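Local coordinates for protein beta-glucanase (Bacteroides thetaiotaomicron, PDB 6EUG) that probably hydrolyses beta-1,3-galactosidic bonds of arabinogalactan, through a family 43 glycoside hydrolase domain that forms the C-terminal part of a longer, two-family enzyme, at residues A[161-167]-A[249-255]; A[257-262]-A[289-293]; A[318-323]-A[335-340]. All blocks are in the same frame, centred on the assembly; numbering follows the deposited sequence.

Interaction 1 of 3, residues A[161-167]-A[249-255]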
loop_
_atom_site.group_PDB
_atom_site.type_symbol
_atom_site.label_atom_id
_atom_site.label_comp_id
_atom_site.label_asym_id
_atom_site.label_seq_id
_atom_site.Cartn_x
_atom_site.Cartn_y
_atom_site.Cartn_z
ATOM N N VAL A 161 -3.945 8.855 -11.750
ATOM C CA VAL A 161 -2.581 9.382 -11.622
ATOM C C VAL A 161 -1.953 9.844 -12.943
ATOM O O VAL A 161 -1.926 9.099 -13.917
ATOM C CB VAL A 161 -1.656 8.359 -10.930
ATOM C CG1 VAL A 161 -0.271 8.949 -10.690
ATOM C CG2 VAL A 161 -2.255 7.834 -9.607
ATOM N N ASN A 162 -1.401 11.068 -12.932
ATOM C CA ASN A 162 -0.622 11.627 -14.043
ATOM C C ASN A 162 -1.358 11.664 -15.415
ATOM O O ASN A 162 -0.827 11.155 -16.414
ATOM C CB ASN A 162 0.755 10.927 -14.189
ATOM C CG ASN A 162 1.749 11.279 -13.082
ATOM O OD1 ASN A 162 2.430 10.368 -12.531
ATOM N ND2 ASN A 162 1.864 12.564 -12.750
ATOM N N PRO A 163 -2.562 12.269 -15.466
ATOM C CA PRO A 163 -3.225 12.433 -16.793
ATOM C C PRO A 163 -2.310 13.025 -17.882
ATOM O O PRO A 163 -1.539 13.980 -17.604
ATOM C CB PRO A 163 -4.432 13.332 -16.477
ATOM C CG PRO A 163 -4.074 14.033 -15.214
ATOM C CD PRO A 163 -3.268 13.038 -14.417
ATOM N N GLY A 164 -2.337 12.390 -19.067
ATOM C CA GLY A 164 -1.565 12.824 -20.220
ATOM C C GLY A 164 -0.090 12.409 -20.301
ATOM O O GLY A 164 0.543 12.669 -21.331
ATOM N N ALA A 165 0.468 11.780 -19.248
ATOM C CA ALA A 165 1.905 11.431 -19.207
ATOM C C ALA A 165 2.136 9.934 -19.466
ATOM O O ALA A 165 1.402 9.078 -18.940
ATOM C CB ALA A 165 2.535 11.832 -17.868
ATOM N N TYR A 166 3.146 9.640 -20.276
ATOM C CA TYR A 166 3.619 8.284 -20.498
ATOM C C TYR A 166 4.666 7.887 -19.447
ATOM O O TYR A 166 5.407 8.725 -18.940
ATOM C CB TYR A 166 4.295 8.152 -21.872
ATOM C CG TYR A 166 3.385 8.144 -23.059
ATOM C CD1 TYR A 166 2.741 6.960 -23.464
ATOM C CD2 TYR A 166 3.167 9.303 -23.795
ATOM C CE1 TYR A 166 1.895 6.935 -24.577
ATOM C CE2 TYR A 166 2.328 9.299 -24.908
ATOM C CZ TYR A 166 1.693 8.117 -25.289
ATOM O OH TYR A 166 0.862 8.139 -26.377
ATOM N N PRO A 167 4.786 6.585 -19.159
ATOM C CA PRO A 167 5.861 6.150 -18.269
ATOM C C PRO A 167 7.232 6.405 -18.917
ATOM O O PRO A 167 7.374 6.240 -20.148
ATOM C CB PRO A 167 5.643 4.627 -18.156
ATOM C CG PRO A 167 4.297 4.373 -18.704
ATOM C CD PRO A 167 4.016 5.451 -19.699
ATOM N N HIS A 249 1.590 14.673 -7.903
ATOM C CA HIS A 249 2.590 13.905 -8.692
ATOM C C HIS A 249 3.333 14.833 -9.662
ATOM O O HIS A 249 2.759 15.827 -10.119
ATOM C CB HIS A 249 1.936 12.795 -9.475
ATOM C CG HIS A 249 1.171 11.812 -8.642
ATOM N ND1 HIS A 249 -0.179 11.934 -8.386
ATOM C CD2 HIS A 249 1.570 10.680 -8.015
ATOM C CE1 HIS A 249 -0.564 10.926 -7.624
ATOM N NE2 HIS A 249 0.464 10.130 -7.430
ATOM N N THR A 250 4.594 14.520 -9.994
ATOM C CA THR A 250 5.379 15.358 -10.932
ATOM C C THR A 250 5.203 15.045 -12.428
ATOM O O THR A 250 5.536 15.883 -13.269
ATOM C CB THR A 250 6.880 15.256 -10.651
ATOM O OG1 THR A 250 7.299 13.910 -10.917
ATOM C CG2 THR A 250 7.184 15.642 -9.207
ATOM N N GLY A 251 4.723 13.839 -12.744
ATOM C CA GLY A 251 4.682 13.320 -14.110
ATOM C C GLY A 251 5.725 12.265 -14.417
ATOM O O GLY A 251 5.638 11.591 -15.458
ATOM N N LYS A 252 6.710 12.112 -13.526
ATOM C CA LYS A 252 7.784 11.149 -13.720
ATOM C C LYS A 252 7.370 9.846 -13.025
ATOM O O LYS A 252 7.094 9.847 -11.806
ATOM C CB LYS A 252 9.100 11.693 -13.137
ATOM C CG LYS A 252 10.311 10.815 -13.370
ATOM C CD LYS A 252 11.527 11.213 -12.545
ATOM C CE LYS A 252 12.033 12.592 -12.860
ATOM N NZ LYS A 252 13.446 12.712 -12.374
ATOM N N TYR A 253 7.281 8.763 -13.799
ATOM C CA TYR A 253 6.900 7.446 -13.270
ATOM C C TYR A 253 7.388 6.312 -14.146
ATOM O O TYR A 253 7.642 6.531 -15.336
ATOM C CB TYR A 253 5.385 7.298 -13.075
ATOM C CG TYR A 253 4.474 7.144 -14.306
ATOM C CD1 TYR A 253 4.199 8.226 -15.140
ATOM C CD2 TYR A 253 3.822 5.912 -14.587
ATOM C CE1 TYR A 253 3.335 8.102 -16.225
ATOM C CE2 TYR A 253 2.957 5.771 -15.670
ATOM C CZ TYR A 253 2.697 6.863 -16.493
ATOM O OH TYR A 253 1.826 6.709 -17.573
ATOM N N ILE A 254 7.464 5.107 -13.552
ATOM C CA ILE A 254 7.781 3.866 -14.289
ATOM C C ILE A 254 6.656 2.814 -14.094
ATOM O O ILE A 254 5.840 2.909 -13.156
ATOM C CB ILE A 254 9.164 3.266 -13.928
ATOM C CG1 ILE A 254 9.235 2.772 -12.458
ATOM C CG2 ILE A 254 10.254 4.267 -14.276
ATOM C CD1 ILE A 254 10.435 1.908 -12.098
ATOM N N ARG A 255 6.653 1.804 -14.958
ATOM C CA ARG A 255 5.758 0.654 -14.838
ATOM C C ARG A 255 6.622 -0.622 -14.816
ATOM O O ARG A 255 7.601 -0.738 -15.573
ATOM C CB ARG A 255 4.704 0.652 -15.970
ATOM C CG ARG A 255 5.207 0.389 -17.385
ATOM C CD ARG A 255 4.111 0.581 -18.431
ATOM N NE ARG A 255 3.109 -0.496 -18.478
ATOM C CZ ARG A 255 3.138 -1.559 -19.280
ATOM N NH1 ARG A 255 4.131 -1.750 -20.137
ATOM N NH2 ARG A 255 2.115 -2.423 -19.246
HETATM O O HOH W 1 -1.612 12.923 -10.727
HETATM O O HOH W 2 6.970 9.647 -16.715
#
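Y253, on the outermost strand of the third blade of the five-bladed β-propeller, meets two residues of the loop that leaves the second blade: A165, which closes the type II turn N162-A165, and P167 just beyond it. With chi1 at 73°, CG of Y253 sits between the backbone N and the carbonyl carbon, and the ring is carried over to the loop. Its OH donates to A165 O over 2.8 Å, reaching the carbonyl at 135° and tilted 31° out of its plane. P167 lies alongside the phenol: its CA stands over one face, 3.8 Å from the ring centroid, and its CG is 3.6 Å from Y253 CE2. The rigid, flat-sided proline thus suits the aromatic neighbour; the same CG also touches R255, 3.8 Å from its CD, while the guanidinium itself goes to E232. At the other end V161 crosses H249 at about a right angle and sets CG1 over the middle of the imidazole, 3.5 Å from its centroid, a CH-pi contact. H249 NE2 is bound to H227, and ND1 shares a water with N162 N. The amide of N162 fits between, ND2 lying 3.3 Å from H249 CB. G251 turns the corner where a side chain would strike the preceding carbonyl. Beside it, a water accepts from Y253 N, 3.1 Å away, and lies near Y166 O and G251 O. Such a loop, packed on the outer strand of the next blade, is a peripheral blade-to-blade contact of the family 43 propeller.

Interaction 2 of 3, residues A[257-262]-A[289-293]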
loop_
_atom_site.group_PDB
_atom_site.type_symbol
_atom_site.label_atom_id
_atom_site.label_comp_id
_atom_site.label_asym_id
_atom_site.label_seq_id
_atom_site.Cartn_x
_atom_site.Cartn_y
_atom_site.Cartn_z
ATOM N N PHE A 257 6.726 -5.141 -13.986
ATOM C CA PHE A 257 5.991 -6.425 -13.942
ATOM C C PHE A 257 4.629 -6.392 -14.599
ATOM O O PHE A 257 3.622 -6.802 -13.988
ATOM C CB PHE A 257 5.951 -7.049 -12.499
ATOM C CG PHE A 257 7.316 -7.158 -11.891
ATOM C CD1 PHE A 257 8.198 -8.123 -12.384
ATOM C CD2 PHE A 257 7.755 -6.262 -10.912
ATOM C CE1 PHE A 257 9.508 -8.182 -11.926
ATOM C CE2 PHE A 257 9.066 -6.327 -10.449
ATOM C CZ PHE A 257 9.944 -7.292 -10.979
ATOM N N PRO A 258 4.574 -5.941 -15.872
ATOM C CA PRO A 258 3.278 -5.905 -16.523
ATOM C C PRO A 258 2.631 -7.275 -16.728
ATOM O O PRO A 258 3.248 -8.214 -17.260
ATOM C CB PRO A 258 3.549 -5.183 -17.838
ATOM C CG PRO A 258 5.016 -5.337 -18.087
ATOM C CD PRO A 258 5.646 -5.408 -16.720
ATOM N N GLY A 259 1.376 -7.371 -16.320
ATOM C CA GLY A 259 0.666 -8.631 -16.327
ATOM C C GLY A 259 0.924 -9.537 -15.128
ATOM O O GLY A 259 0.326 -10.616 -15.034
ATOM N N GLY A 260 1.797 -9.115 -14.217
ATOM C CA GLY A 260 2.163 -9.914 -13.037
ATOM C C GLY A 260 1.171 -9.984 -11.874
ATOM O O GLY A 260 1.324 -10.843 -10.972
ATOM N N HIS A 261 0.178 -9.086 -11.863
ATOM C CA HIS A 261 -0.880 -9.080 -10.839
ATOM C C HIS A 261 -0.306 -8.963 -9.397
ATOM O O HIS A 261 -0.785 -9.616 -8.463
ATOM C CB HIS A 261 -1.737 -10.374 -10.968
ATOM C CG HIS A 261 -3.140 -10.161 -11.426
ATOM N ND1 HIS A 261 -3.894 -11.183 -11.969
ATOM C CD2 HIS A 261 -3.947 -9.078 -11.371
ATOM C CE1 HIS A 261 -5.097 -10.721 -12.259
ATOM N NE2 HIS A 261 -5.159 -9.451 -11.887
ATOM N N ASN A 262 0.729 -8.142 -9.224
ATOM C CA ASN A 262 1.258 -7.833 -7.898
ATOM C C ASN A 262 0.372 -6.793 -7.188
ATOM O O ASN A 262 -0.032 -5.798 -7.796
ATOM C CB ASN A 262 2.693 -7.288 -8.011
ATOM C CG ASN A 262 3.689 -8.361 -8.427
ATOM O OD1 ASN A 262 4.124 -9.219 -7.583
ATOM N ND2 ASN A 262 4.060 -8.348 -9.709
ATOM N N ALA A 289 3.648 -15.040 -1.378
ATOM C CA ALA A 289 4.296 -13.691 -1.459
ATOM C C ALA A 289 5.407 -13.676 -2.505
ATOM O O ALA A 289 5.987 -14.721 -2.807
ATOM C CB ALA A 289 4.868 -13.270 -0.098
ATOM N N ARG A 290 5.657 -12.493 -3.083
ATOM C CA ARG A 290 6.762 -12.259 -4.008
ATOM C C ARG A 290 7.744 -11.266 -3.349
ATOM O O ARG A 290 7.316 -10.364 -2.563
ATOM C CB ARG A 290 6.258 -11.658 -5.343
ATOM C CG ARG A 290 5.176 -12.489 -6.070
ATOM C CD ARG A 290 3.743 -12.115 -5.750
ATOM N NE ARG A 290 2.833 -12.948 -6.530
ATOM C CZ ARG A 290 2.293 -12.654 -7.710
ATOM N NH1 ARG A 290 2.517 -11.495 -8.325
ATOM N NH2 ARG A 290 1.510 -13.556 -8.280
ATOM N N LEU A 291 9.028 -11.423 -3.677
ATOM C CA LEU A 291 10.086 -10.454 -3.334
ATOM C C LEU A 291 10.610 -9.778 -4.602
ATOM O O LEU A 291 10.991 -10.465 -5.550
ATOM C CB LEU A 291 11.240 -11.130 -2.596
ATOM C CG LEU A 291 12.403 -10.259 -2.137
ATOM C CD1 LEU A 291 11.891 -9.212 -1.140
ATOM C CD2 LEU A 291 13.516 -11.089 -1.519
ATOM N N LEU A 292 10.623 -8.440 -4.606
ATOM C CA LEU A 292 11.104 -7.651 -5.737
ATOM C C LEU A 292 12.276 -6.769 -5.283
ATOM O O LEU A 292 12.283 -6.305 -4.138
ATOM C CB LEU A 292 10.004 -6.820 -6.343
ATOM C CG LEU A 292 8.584 -7.464 -6.450
ATOM C CD1 LEU A 292 7.559 -6.441 -6.911
ATOM C CD2 LEU A 292 8.583 -8.654 -7.410
ATOM N N THR A 293 13.250 -6.537 -6.162
ATOM C CA THR A 293 14.428 -5.709 -5.805
ATOM C C THR A 293 14.931 -4.822 -6.951
ATOM O O THR A 293 14.795 -5.181 -8.159
ATOM C CB THR A 293 15.558 -6.596 -5.229
ATOM O OG1 THR A 293 16.632 -5.820 -4.661
ATOM C CG2 THR A 293 16.136 -7.526 -6.313
HETATM O O HOH W 3 -0.014 -13.647 -10.784
#
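R290 NH1 binds two oxygens of the 257-262 loop at once, fastening the link between the third and fourth propeller blades to a strand of the fourth. One is the backbone carbonyl of G260, where NH1 to O is 3.0 Å and the N-H points almost straight at it, 177°. The other is the amide oxygen of N262, where NH1 to OD1 is 2.9 Å. Both oxygens lie in the guanidinium plane, but the bond to N262 comes from above the amide, 75° out of the carbonyl plane, since the two flat groups stand nearly upright to each other. N262 OD1 is also hydrogen-bonded to T278, so the side chain joins two neighbouring strands of the blade to the loop. The arginine gets there by bending its chain at chi2, 93°, which lays CD beside N262 OD1. A water extends the grip, accepting from R290 NH2 and donating to G260 O.

The loop itself is a type II turn from F257 to G260, and G259 suits its third place because its backbone angles would jam any side chain. Two residues along the strand from R290, and on the same side, L292 supplies the apolar half of the contact. Its forked end matches the flat phenyl of F257: CD2 stands over one face, 4.3 Å from the ring centroid, while L292 CD1 touches F257 CE2 at 3.8 Å.

Interaction 3 of 3, residues A[318-323]-A[335-340]. With GIM (glucoimidazole), chain B.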
loop_
_atom_site.group_PDB
_atom_site.type_symbol
_atom_site.label_atom_id
_atom_site.label_comp_id
_atom_site.label_asym_id
_atom_site.label_seq_id
_atom_site.Cartn_x
_atom_site.Cartn_y
_atom_site.Cartn_z
ATOM N N GLY A 318 -1.005 -17.336 6.146
ATOM C CA GLY A 318 -2.445 -17.000 6.150
ATOM C C GLY A 318 -2.710 -15.491 6.034
ATOM O O GLY A 318 -3.827 -15.054 6.226
ATOM N N GLY A 319 -1.657 -14.719 5.737
ATOM C CA GLY A 319 -1.733 -13.254 5.660
ATOM C C GLY A 319 -1.536 -12.630 4.269
ATOM O O GLY A 319 -1.324 -13.337 3.252
ATOM N N GLN A 320 -1.588 -11.290 4.262
ATOM C CA GLN A 320 -1.292 -10.464 3.092
ATOM C C GLN A 320 -0.529 -9.221 3.556
ATOM O O GLN A 320 -0.980 -8.509 4.479
ATOM C CB GLN A 320 -2.586 -10.064 2.366
ATOM C CG GLN A 320 -2.408 -9.267 1.063
ATOM C CD GLN A 320 -3.716 -8.808 0.428
ATOM O OE1 GLN A 320 -4.703 -8.499 1.147
ATOM N NE2 GLN A 320 -3.717 -8.653 -0.923
ATOM N N SER A 321 0.638 -8.971 2.965
ATOM C CA SER A 321 1.467 -7.808 3.258
ATOM C C SER A 321 0.718 -6.477 3.403
ATOM O O SER A 321 -0.209 -6.201 2.617
ATOM C CB SER A 321 2.559 -7.700 2.171
ATOM O OG SER A 321 2.040 -7.666 0.817
ATOM N N THR A 322 1.163 -5.644 4.347
ATOM C CA THR A 322 0.701 -4.226 4.427
ATOM C C THR A 322 1.785 -3.160 4.591
ATOM O O THR A 322 1.601 -2.058 4.096
ATOM C CB THR A 322 -0.463 -4.003 5.414
ATOM O OG1 THR A 322 -1.048 -2.694 5.224
ATOM C CG2 THR A 322 -0.062 -4.208 6.871
ATOM N N TYR A 323 2.878 -3.453 5.307
ATOM C CA TYR A 323 3.887 -2.424 5.602
ATOM C C TYR A 323 5.183 -3.060 6.101
ATOM O O TYR A 323 5.160 -4.141 6.707
ATOM C CB TYR A 323 3.335 -1.432 6.705
ATOM C CG TYR A 323 4.157 -0.136 6.806
ATOM C CD1 TYR A 323 4.055 0.845 5.820
ATOM C CD2 TYR A 323 5.006 0.106 7.891
ATOM C CE1 TYR A 323 4.837 1.999 5.856
ATOM C CE2 TYR A 323 5.781 1.259 7.948
ATOM C CZ TYR A 323 5.681 2.213 6.937
ATOM O OH TYR A 323 6.448 3.357 6.979
ATOM N N PHE A 335 8.115 -6.902 9.345
ATOM C CA PHE A 335 7.077 -7.180 8.350
ATOM C C PHE A 335 5.713 -7.135 9.031
ATOM O O PHE A 335 5.519 -7.818 10.053
ATOM C CB PHE A 335 7.335 -8.560 7.722
ATOM C CG PHE A 335 6.270 -9.031 6.758
ATOM C CD1 PHE A 335 6.132 -8.429 5.500
ATOM C CD2 PHE A 335 5.466 -10.132 7.068
ATOM C CE1 PHE A 335 5.200 -8.884 4.584
ATOM C CE2 PHE A 335 4.542 -10.617 6.143
ATOM C CZ PHE A 335 4.397 -9.979 4.905
ATOM N N MET A 336 4.808 -6.317 8.500
ATOM C CA MET A 336 3.417 -6.205 8.962
ATOM C C MET A 336 2.482 -6.722 7.872
ATOM O O MET A 336 2.595 -6.340 6.686
ATOM C CB MET A 336 3.052 -4.747 9.303
ATOM C CG MET A 336 3.838 -4.137 10.453
ATOM S SD MET A 336 3.556 -2.377 10.673
ATOM C CE MET A 336 1.763 -2.293 10.731
ATOM N N ALA A 337 1.535 -7.567 8.291
ATOM C CA ALA A 337 0.531 -8.119 7.403
ATOM C C ALA A 337 -0.829 -8.166 8.088
ATOM O O ALA A 337 -0.905 -8.122 9.322
ATOM C CB ALA A 337 0.925 -9.526 6.943
ATOM N N ASP A 338 -1.883 -8.281 7.264
ATOM C CA ASP A 338 -3.276 -8.523 7.715
ATOM C C ASP A 338 -3.632 -10.001 7.571
ATOM O O ASP A 338 -3.180 -10.652 6.598
ATOM C CB ASP A 338 -4.244 -7.680 6.889
ATOM C CG ASP A 338 -4.032 -6.209 7.115
ATOM O OD1 ASP A 338 -4.326 -5.716 8.256
ATOM O OD2 ASP A 338 -3.572 -5.549 6.163
ATOM N N MET A 339 -4.396 -10.552 8.526
ATOM C CA MET A 339 -4.986 -11.891 8.388
ATOM C C MET A 339 -6.511 -11.716 8.220
ATOM O O MET A 339 -7.234 -11.564 9.214
ATOM C CB MET A 339 -4.615 -12.717 9.628
ATOM C CG MET A 339 -4.858 -14.208 9.556
ATOM S SD MET A 339 -4.413 -15.060 11.097
ATOM C CE MET A 339 -2.879 -14.346 11.367
ATOM N N TRP A 340 -6.984 -11.665 6.973
ATOM C CA TRP A 340 -8.333 -11.186 6.688
ATOM C C TRP A 340 -9.391 -12.245 7.034
ATOM O O TRP A 340 -9.205 -13.434 6.713
ATOM C CB TRP A 340 -8.502 -10.803 5.212
ATOM C CG TRP A 340 -7.645 -9.655 4.740
ATOM C CD1 TRP A 340 -6.617 -9.739 3.877
ATOM C CD2 TRP A 340 -7.783 -8.275 5.082
ATOM N NE1 TRP A 340 -6.090 -8.502 3.654
ATOM C CE2 TRP A 340 -6.755 -7.587 4.424
ATOM C CE3 TRP A 340 -8.628 -7.570 5.957
ATOM C CZ2 TRP A 340 -6.604 -6.223 4.510
ATOM C CZ3 TRP A 340 -8.501 -6.207 6.047
ATOM C CH2 TRP A 340 -7.458 -5.534 5.360
HETATM C C1 GIM B . -7.815 -6.837 -2.364
HETATM C C2 GIM B . -7.014 -5.767 -1.728
HETATM N N10 GIM B . -9.105 -7.118 -2.107
HETATM C C3 GIM B . -7.730 -5.268 -0.460
HETATM C C4 GIM B . -9.244 -5.076 -0.771
HETATM C C5 GIM B . -9.911 -6.430 -1.062
HETATM C C6 GIM B . -11.376 -6.302 -1.474
HETATM C C7 GIM B . -8.388 -8.487 -3.698
HETATM C C8 GIM B . -9.473 -8.151 -2.913
HETATM N N1 GIM B . -7.374 -7.666 -3.342
HETATM O O3 GIM B . -7.185 -4.010 -0.032
HETATM O O2 GIM B . -5.646 -6.238 -1.591
HETATM O O4 GIM B . -9.502 -4.158 -1.864
HETATM O O6 GIM B . -11.482 -5.690 -2.757
HETATM O O HOH W 4 -5.351 -13.007 4.890
HETATM O O HOH W 5 -3.105 -6.504 3.769
#
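Q320 and D338 form a hydrogen-bonded pair in the antiparallel hairpin 320-327/332-339, the part of the fifth propeller blade that reaches the glucoimidazole pocket. Among the backbone bonds, Q320 N donates to D338 O and D338 N to Q320 O, each about 2.9 Å. Farther along, a classic beta bulge sets T322 and Y323 both opposite M336, whose O accepts from T322 N at 2.8 Å and from Y323 N at 3.2 Å, while M336 N returns a bond to Y323 O. G319 suits the approach to the strand, where its CA is 3.1 Å from D338 O and a side chain would be pressed against that oxygen.

One set of side-chain bonds leads to the ligand. Q320 runs out extended, chi1 -176°, and its amide is used at both ends: OE1 accepts from W340 NE1 at 2.9 Å, in the carbonyl plane, and NE2 donates to O2 of glucoimidazole at 3.2 Å. The indole stands nearly perpendicular to the amide, and its N-H, by holding OE1, probably favours the amide flip that turns NE2 to the ligand; S279 also bonds NE2. W340 is thus a second-shell residue, while E110, R111 and D214 bind the ligand directly.

The apolar packing is local. S321 CB touches F335 CE1 at 3.8 Å. M336 and Y323 run side by side, a Met-aromatic contact in which M336 SD approaches the ring edge, 4.0 Å from Y323 CD2.

The three contacts follow one another along the chain, with interactions 1 and 3 on opposite sides of its centre, their own centres about 29 Å apart. Interaction 1 is peripheral and partly buried, joining a loop after the second blade to the third through ring packing and water. Interaction 2 begins just after it in sequence; also partly buried, it uses an arginine to tie the connection between the third and fourth blades. Interaction 3 is the buried one: here regular strand pairing within the fifth blade dominates, and one of its side chains, Q320, reaches the ligand pocket. Interactions 2 and 3 come within about 6 Å at their nearest atoms without touching.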